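Local atomic coordinates of aminoglycoside N(3)-acetyltransferase (PDB entry 7LAP), a protein that probably acetylates the 3-amino group of aminoglycoside antibiotics, using acetyl-CoA as donor, and thereby confers resistance to them. Residues 83-88 against 207-212; 77-82 against 112-117. All blocks are in the same frame, centred on the assembly; numbering follows the deposited sequence.

Contact 1: residues 83-88 against 207-212; sequences DAPPYD and YEQPIE
The rings of Y87 and Y207 lie one over the other in an offset stack, their planes only 7° apart and their centroids separated by 4.3 Å. CE1 of Y87 sits over the middle of the Y207 ring, whereas the Y87 ring receives CD1 of Y207 nearer its rim; the slide also brings CB of Y207 over the Y87 face in a CH-pi contact, 4.2 Å from the centroid. Y207 reaches this position with CG between its backbone N and carbonyl carbon (chi1 56°). F222 on the partner strand 216-225 also meets the Y207 ring.

At the edge of the Y87 ring, in its plane, stands NE2 of Q209, 3.8 Å from CE1 of Y87, the amide itself being turned 41° from the ring. The side chain of Q209, extended beyond CG, also brings NE2 to 3.7 Å from CB of A84, whose short methyl lets the loop come close to the amide. Farther along, the two proline rings meet through CG of P85, 3.7 Å from CD of P210, and W219 packs on both. Prolines suit this place because their rigid rings give a compact apolar surface.

Across the two segments, then, the contact is made by stacking and apolar packing, with polar ends directed to a shared third party: the hydroxyl of Y87 and the amide of Q209 bond to the two carboxylate oxygens of D138. That carboxylate probably fixes the tyrosine and glutamine relative to each other, securing the loop 83-88 beside strand 204-213 through a bridging anion as well as through ring overlap.

Contact 2: residues 77-82 against 112-117; sequences VTCGWN and SEAEHA
N82 and E115 bring the two backbones closest, their CA atoms 4.0 Å apart, and three hydrogen bonds hold the segments there. The N-H of E115 meets O of C79 at 2.9 Å, and the N-H of N82 meets O of E113 at 2.9 Å, the latter almost straight at 171°. The third uses a side chain: OD1 of N82 accepts from the backbone N of H116 at 2.8 Å, with the donor standing above the carbonyl plane. CG of N82 is anti to its backbone N (chi1 -163°), which carries the amide across to the H116 ring, where it stacks with planes 16° apart and OD1 3.1 Å above the ring plane. Asparagine suits the place because one short, flat group serves both as acceptor and as stacking surface.

Around these bonds, the bent chain of E115 turns its carboxylate back over residues 77-82, OE2 taking a weak bond from the N-H of W81, while a water held by OG1 of T78 donates a weak bond to OE1. The positive phi of G80 is one that glycine readily adopts, and its CA lies against OE2 of E115. C79 and A114 fill in with small side chains, CB to CB 3.9 Å, and CB of S112 lies 3.6 Å from CD1 of W81.

Farther out, R133 bonds to the carbonyl oxygens of both G80 and S112, F107 meets the W81 ring edge to face, and R120 of the second subunit forms a salt bridge with E113. The side chain of H116 is about 3 Å from a bound tartrate, probably from the crystallisation liquor, which may mark a pocket. The whole is a loop-loop junction just beyond the C-terminal end of strand 74-78 in the mixed sheet.

Contacts 1 and 2 lie with their centres about 13 Å apart and form successive steps of one connection. Residues 77-82 leave strand 74-78 of the central mixed sheet and run straight on into 83-88; 112-117 follows after helix 94-103. Much later comes 207-212, on the two-stranded antiparallel sheet. The segments therefore alternate along the chain, and the path from strand 74-78 is held first by contact 2, nearer the chain centre, then by contact 1 at the small sheet. W81 packs against Q209 and P210, joining the two directly. Both contacts also touch the second subunit, whose R120 makes salt bridges with D83 and E113, tying this connection to the dimer interface.

Contact 1: residues 83-88 against 207-212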
ATOM      1  N   ASP B  83       9.552   5.071   4.056  1.00 42.70           N
ATOM      2  CA  ASP B  83      10.466   5.914   3.290  1.00 43.96           C
ATOM      3  C   ASP B  83      11.273   6.851   4.182  1.00 45.36           C
ATOM      4  O   ASP B  83      11.620   7.958   3.770  1.00 44.94           O
ATOM      5  CB  ASP B  83       9.659   6.679   2.250  1.00 46.07           C
ATOM      6  CG  ASP B  83       8.883   5.717   1.362  1.00 53.74           C
ATOM      7  OD1 ASP B  83       9.552   4.899   0.737  1.00 55.32           O
ATOM      8  OD2 ASP B  83       7.634   5.697   1.377  1.00 55.63           O
ATOM      9  N   ALA B  84      11.577   6.411   5.405  1.00 48.30           N
ATOM     10  CA  ALA B  84      12.456   7.174   6.287  1.00 52.24           C
ATOM     11  C   ALA B  84      13.865   7.208   5.712  1.00 51.40           C
ATOM     12  O   ALA B  84      14.262   6.292   5.004  1.00 53.10           O
ATOM     13  CB  ALA B  84      12.489   6.532   7.669  1.00 53.12           C
ATOM     14  N   PRO B  85      14.643   8.256   5.990  1.00 53.65           N
ATOM     15  CA  PRO B  85      16.057   8.208   5.654  1.00 53.60           C
ATOM     16  C   PRO B  85      16.719   7.081   6.424  1.00 61.31           C
ATOM     17  O   PRO B  85      16.339   6.800   7.569  1.00 62.17           O
ATOM     18  CB  PRO B  85      16.588   9.585   6.099  1.00 51.47           C
ATOM     19  CG  PRO B  85      15.678   9.992   7.201  1.00 51.10           C
ATOM     20  CD  PRO B  85      14.308   9.469   6.768  1.00 51.09           C
ATOM     21  N   PRO B  86      17.668   6.376   5.820  1.00 65.32           N
ATOM     22  CA  PRO B  86      18.336   5.282   6.539  1.00 69.69           C
ATOM     23  C   PRO B  86      19.074   5.801   7.770  1.00 67.95           C
ATOM     24  O   PRO B  86      19.523   6.946   7.803  1.00 63.19           O
ATOM     25  CB  PRO B  86      19.310   4.717   5.498  1.00 73.91           C
ATOM     26  CG  PRO B  86      19.575   5.882   4.556  1.00 73.25           C
ATOM     27  CD  PRO B  86      18.272   6.648   4.505  1.00 70.49           C
ATOM     28  N   TYR B  87      19.164   4.947   8.803  1.00 69.23           N
ATOM     29  CA  TYR B  87      19.871   5.326  10.028  1.00 71.63           C
ATOM     30  C   TYR B  87      21.276   5.809   9.722  1.00 75.06           C
ATOM     31  O   TYR B  87      21.748   6.791  10.305  1.00 73.67           O
ATOM     32  CB  TYR B  87      19.967   4.144  10.986  1.00 71.39           C
ATOM     33  CG  TYR B  87      18.721   3.813  11.766  1.00 73.11           C
ATOM     34  CD1 TYR B  87      17.532   4.505  11.573  1.00 70.20           C
ATOM     35  CD2 TYR B  87      18.738   2.779  12.697  1.00 78.59           C
ATOM     36  CE1 TYR B  87      16.389   4.176  12.300  1.00 73.13           C
ATOM     37  CE2 TYR B  87      17.616   2.438  13.417  1.00 79.43           C
ATOM     38  CZ  TYR B  87      16.441   3.135  13.221  1.00 79.05           C
ATOM     39  OH  TYR B  87      15.334   2.771  13.965  1.00 79.18           O
ATOM     40  N   ASP B  88      21.950   5.123   8.800  1.00 76.99           N
ATOM     41  CA  ASP B  88      23.353   5.310   8.475  1.00 82.90           C
ATOM     42  C   ASP B  88      23.580   6.271   7.320  1.00 81.91           C
ATOM     43  O   ASP B  88      24.654   6.234   6.710  1.00 87.09           O
ATOM     44  CB  ASP B  88      23.974   3.964   8.108  1.00 91.67           C
ATOM     45  CG  ASP B  88      23.249   3.296   6.943  1.00 98.79           C
ATOM     46  OD1 ASP B  88      22.078   2.879   7.113  1.00 99.70           O
ATOM     47  OD2 ASP B  88      23.839   3.219   5.843  1.00103.71           O
ATOM     48  N   TYR B 207      19.872   8.064  15.895  1.00 66.55           N
ATOM     49  CA  TYR B 207      19.667   8.370  14.488  1.00 64.04           C
ATOM     50  C   TYR B 207      18.953   9.709  14.412  1.00 66.49           C
ATOM     51  O   TYR B 207      18.487  10.248  15.421  1.00 66.67           O
ATOM     52  CB  TYR B 207      18.884   7.249  13.770  1.00 61.99           C
ATOM     53  CG  TYR B 207      17.568   6.974  14.432  1.00 63.04           C
ATOM     54  CD1 TYR B 207      17.472   6.065  15.481  1.00 64.27           C
ATOM     55  CD2 TYR B 207      16.418   7.664  14.046  1.00 63.19           C
ATOM     56  CE1 TYR B 207      16.261   5.836  16.113  1.00 62.15           C
ATOM     57  CE2 TYR B 207      15.212   7.441  14.663  1.00 61.93           C
ATOM     58  CZ  TYR B 207      15.138   6.525  15.688  1.00 60.27           C
ATOM     59  OH  TYR B 207      13.940   6.332  16.305  1.00 56.05           O
ATOM     60  N   GLU B 208      18.887  10.265  13.221  1.00 65.88           N
ATOM     61  CA  GLU B 208      18.142  11.493  13.029  1.00 67.69           C
ATOM     62  C   GLU B 208      17.061  11.250  11.998  1.00 65.18           C
ATOM     63  O   GLU B 208      17.210  10.409  11.121  1.00 62.77           O
ATOM     64  CB  GLU B 208      19.042  12.625  12.587  1.00 72.03           C
ATOM     65  CG  GLU B 208      20.254  12.737  13.460  1.00 78.20           C
ATOM     66  CD  GLU B 208      21.296  13.625  12.854  1.00 85.67           C
ATOM     67  OE1 GLU B 208      20.976  14.800  12.588  1.00 86.75           O
ATOM     68  OE2 GLU B 208      22.425  13.143  12.629  1.00 90.46           O
ATOM     69  N   GLN B 209      15.956  11.971  12.127  1.00 65.19           N
ATOM     70  CA  GLN B 209      14.883  11.819  11.161  1.00 60.71           C
ATOM     71  C   GLN B 209      14.120  13.127  11.128  1.00 61.92           C
ATOM     72  O   GLN B 209      14.030  13.817  12.152  1.00 58.02           O
ATOM     73  CB  GLN B 209      13.963  10.642  11.515  1.00 56.48           C
ATOM     74  CG  GLN B 209      14.393   9.324  10.821  1.00 59.69           C
ATOM     75  CD  GLN B 209      13.604   8.139  11.293  1.00 63.46           C
ATOM     76  OE1 GLN B 209      12.550   8.294  11.898  1.00 69.40           O
ATOM     77  NE2 GLN B 209      14.094   6.944  11.008  1.00 63.25           N
ATOM     78  N   PRO B 210      13.613  13.521   9.964  1.00 61.71           N
ATOM     79  CA  PRO B 210      12.885  14.787   9.862  1.00 60.20           C
ATOM     80  C   PRO B 210      11.447  14.612  10.329  1.00 64.32           C
ATOM     81  O   PRO B 210      10.738  13.695   9.895  1.00 55.22           O
ATOM     82  CB  PRO B 210      12.958  15.116   8.368  1.00 62.56           C
ATOM     83  CG  PRO B 210      13.075  13.782   7.708  1.00 60.90           C
ATOM     84  CD  PRO B 210      13.820  12.877   8.649  1.00 61.05           C
ATOM     85  N   ILE B 211      11.024  15.505  11.225  1.00 59.74           N
ATOM     86  CA  ILE B 211       9.641  15.602  11.655  1.00 61.40           C
ATOM     87  C   ILE B 211       9.135  17.027  11.404  1.00 65.99           C
ATOM     88  O   ILE B 211       9.877  17.931  11.016  1.00 61.92           O
ATOM     89  CB  ILE B 211       9.452  15.195  13.133  1.00 60.74           C
ATOM     90  CG1 ILE B 211      10.305  16.063  14.050  1.00 59.77           C
ATOM     91  CG2 ILE B 211       9.827  13.731  13.328  1.00 54.37           C
ATOM     92  CD1 ILE B 211       9.713  16.291  15.445  1.00 61.40           C
ATOM     93  N   GLU B 212       7.837  17.187  11.597  1.00 65.67           N
ATOM     94  CA  GLU B 212       7.129  18.433  11.378  1.00 75.24           C
ATOM     95  C   GLU B 212       6.549  18.872  12.720  1.00 80.34           C
ATOM     96  O   GLU B 212       5.672  18.194  13.273  1.00 79.56           O
ATOM     97  CB  GLU B 212       6.046  18.229  10.322  1.00 79.77           C
ATOM     98  CG  GLU B 212       5.012  19.315  10.278  1.00 89.71           C
ATOM     99  CD  GLU B 212       4.441  19.487   8.893  1.00 96.70           C
ATOM    100  OE1 GLU B 212       5.179  19.228   7.910  1.00 97.90           O
ATOM    101  OE2 GLU B 212       3.262  19.888   8.786  1.00 99.84           O
TER

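Contact 2: residues 77-82 against 112-117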
ATOM      1  N   VAL B  77      -1.923  -1.617  15.528  1.00 36.70           N
ATOM      2  CA  VAL B  77      -0.943  -2.237  14.641  1.00 38.64           C
ATOM      3  C   VAL B  77       0.366  -1.476  14.750  1.00 41.07           C
ATOM      4  O   VAL B  77       0.414  -0.351  15.245  1.00 37.62           O
ATOM      5  CB  VAL B  77      -1.375  -2.251  13.157  1.00 33.87           C
ATOM      6  CG1 VAL B  77      -2.659  -3.134  12.947  1.00 34.75           C
ATOM      7  CG2 VAL B  77      -1.597  -0.841  12.692  1.00 30.69           C
ATOM      8  N   THR B  78       1.434  -2.089  14.264  1.00 39.20           N
ATOM      9  CA  THR B  78       2.704  -1.395  14.179  1.00 41.34           C
ATOM     10  C   THR B  78       2.864  -0.947  12.733  1.00 39.47           C
ATOM     11  O   THR B  78       2.634  -1.739  11.816  1.00 39.67           O
ATOM     12  CB  THR B  78       3.854  -2.277  14.669  1.00 41.54           C
ATOM     13  OG1 THR B  78       5.087  -1.601  14.448  1.00 52.92           O
ATOM     14  CG2 THR B  78       3.945  -3.612  13.905  1.00 45.45           C
ATOM     15  N   CYS B  79       3.143   0.349  12.525  1.00 38.60           N
ATOM     16  CA  CYS B  79       3.295   0.947  11.184  1.00 37.22           C
ATOM     17  C   CYS B  79       4.744   1.245  10.805  1.00 39.83           C
ATOM     18  O   CYS B  79       5.255   0.762   9.774  1.00 41.33           O
ATOM     19  CB  CYS B  79       2.491   2.268  11.104  1.00 41.43           C
ATOM     20  SG  CYS B  79       0.744   2.028  11.091  1.00 45.64           S
ATOM     21  N   GLY B  80       5.436   2.075  11.582  1.00 37.71           N
ATOM     22  CA  GLY B  80       6.730   2.579  11.118  1.00 37.46           C
ATOM     23  C   GLY B  80       6.562   3.462   9.888  1.00 36.63           C
ATOM     24  O   GLY B  80       5.475   3.897   9.547  1.00 37.37           O
ATOM     25  N   TRP B  81       7.681   3.704   9.217  1.00 38.23           N
ATOM     26  CA  TRP B  81       7.753   4.636   8.085  1.00 40.66           C
ATOM     27  C   TRP B  81       8.600   4.014   6.979  1.00 42.27           C
ATOM     28  O   TRP B  81       9.818   3.875   7.143  1.00 43.75           O
ATOM     29  CB  TRP B  81       8.351   5.967   8.520  1.00 41.65           C
ATOM     30  CG  TRP B  81       8.429   7.023   7.474  1.00 43.44           C
ATOM     31  CD1 TRP B  81       7.762   7.053   6.257  1.00 41.11           C
ATOM     32  CD2 TRP B  81       9.241   8.200   7.518  1.00 41.99           C
ATOM     33  NE1 TRP B  81       8.128   8.174   5.554  1.00 39.40           N
ATOM     34  CE2 TRP B  81       9.025   8.902   6.308  1.00 42.45           C
ATOM     35  CE3 TRP B  81      10.105   8.754   8.481  1.00 43.10           C
ATOM     36  CZ2 TRP B  81       9.642  10.132   6.035  1.00 43.43           C
ATOM     37  CZ3 TRP B  81      10.744   9.969   8.193  1.00 45.01           C
ATOM     38  CH2 TRP B  81      10.508  10.643   6.982  1.00 43.50           C
ATOM     39  N   ASN B  82       7.959   3.637   5.858  1.00 41.36           N
ATOM     40  CA  ASN B  82       8.678   2.927   4.799  1.00 43.05           C
ATOM     41  C   ASN B  82       9.768   3.772   4.174  1.00 42.71           C
ATOM     42  O   ASN B  82      10.803   3.246   3.763  1.00 46.85           O
ATOM     43  CB  ASN B  82       7.738   2.468   3.686  1.00 37.23           C
ATOM     44  CG  ASN B  82       8.371   1.405   2.824  1.00 43.80           C
ATOM     45  OD1 ASN B  82       8.536   0.268   3.260  1.00 45.13           O
ATOM     46  ND2 ASN B  82       8.786   1.777   1.618  1.00 47.85           N
ATOM     47  N   SER B 112       2.521   9.398   5.363  1.00 50.71           N
ATOM     48  CA  SER B 112       3.703   8.540   5.289  1.00 46.44           C
ATOM     49  C   SER B 112       3.304   7.083   5.389  1.00 45.00           C
ATOM     50  O   SER B 112       2.623   6.682   6.342  1.00 43.72           O
ATOM     51  CB  SER B 112       4.695   8.863   6.405  1.00 45.25           C
ATOM     52  OG  SER B 112       5.067  10.202   6.322  1.00 46.72           O
ATOM     53  N   GLU B 113       3.731   6.282   4.408  1.00 43.95           N
ATOM     54  CA  GLU B 113       3.316   4.887   4.379  1.00 45.98           C
ATOM     55  C   GLU B 113       4.017   4.085   5.444  1.00 44.42           C
ATOM     56  O   GLU B 113       5.173   4.350   5.806  1.00 42.46           O
ATOM     57  CB  GLU B 113       3.576   4.256   3.017  1.00 53.07           C
ATOM     58  CG  GLU B 113       2.951   5.052   1.940  1.00 68.04           C
ATOM     59  CD  GLU B 113       3.563   4.793   0.600  1.00 81.52           C
ATOM     60  OE1 GLU B 113       3.997   3.637   0.352  1.00 80.72           O
ATOM     61  OE2 GLU B 113       3.621   5.767  -0.187  1.00 91.08           O
ATOM     62  N   ALA B 114       3.292   3.087   5.940  1.00 44.51           N
ATOM     63  CA  ALA B 114       3.861   2.120   6.856  1.00 43.91           C
ATOM     64  C   ALA B 114       4.957   1.325   6.160  1.00 41.26           C
ATOM     65  O   ALA B 114       5.074   1.326   4.936  1.00 42.43           O
ATOM     66  CB  ALA B 114       2.791   1.171   7.377  1.00 40.38           C
ATOM     67  N   GLU B 115       5.798   0.680   6.965  1.00 42.78           N
ATOM     68  CA  GLU B 115       6.840  -0.174   6.418  1.00 44.94           C
ATOM     69  C   GLU B 115       6.215  -1.315   5.626  1.00 46.66           C
ATOM     70  O   GLU B 115       5.293  -1.979   6.105  1.00 42.25           O
ATOM     71  CB  GLU B 115       7.717  -0.725   7.543  1.00 55.99           C
ATOM     72  CG  GLU B 115       9.032   0.046   7.715  1.00 74.06           C
ATOM     73  CD  GLU B 115       9.538   0.081   9.148  1.00 89.72           C
ATOM     74  OE1 GLU B 115       9.599  -0.990   9.788  1.00 94.64           O
ATOM     75  OE2 GLU B 115       9.904   1.173   9.637  1.00 97.30           O
ATOM     76  N   HIS B 116       6.752  -1.570   4.424  1.00 47.36           N
ATOM     77  CA  HIS B 116       6.181  -2.597   3.555  1.00 53.18           C
ATOM     78  C   HIS B 116       6.263  -3.983   4.172  1.00 50.67           C
ATOM     79  O   HIS B 116       5.387  -4.828   3.930  1.00 45.53           O
ATOM     80  CB  HIS B 116       6.885  -2.589   2.209  1.00 59.55           C
ATOM     81  CG  HIS B 116       6.578  -1.382   1.387  1.00 73.04           C
ATOM     82  ND1 HIS B 116       5.712  -0.391   1.814  1.00 74.57           N
ATOM     83  CD2 HIS B 116       7.015  -1.003   0.161  1.00 74.84           C
ATOM     84  CE1 HIS B 116       5.633   0.546   0.887  1.00 75.90           C
ATOM     85  NE2 HIS B 116       6.409   0.195  -0.127  1.00 76.97           N
ATOM     86  N   ALA B 117       7.286  -4.233   4.982  1.00 49.40           N
ATOM     87  CA  ALA B 117       7.420  -5.545   5.602  1.00 53.70           C
ATOM     88  C   ALA B 117       6.257  -5.871   6.534  1.00 54.31           C
ATOM     89  O   ALA B 117       6.007  -7.044   6.796  1.00 53.46           O
ATOM     90  CB  ALA B 117       8.740  -5.624   6.361  1.00 54.16           C
TER
HETATM   91  O   HOH W   1       7.154  -1.407  12.082  1.00 68.69           O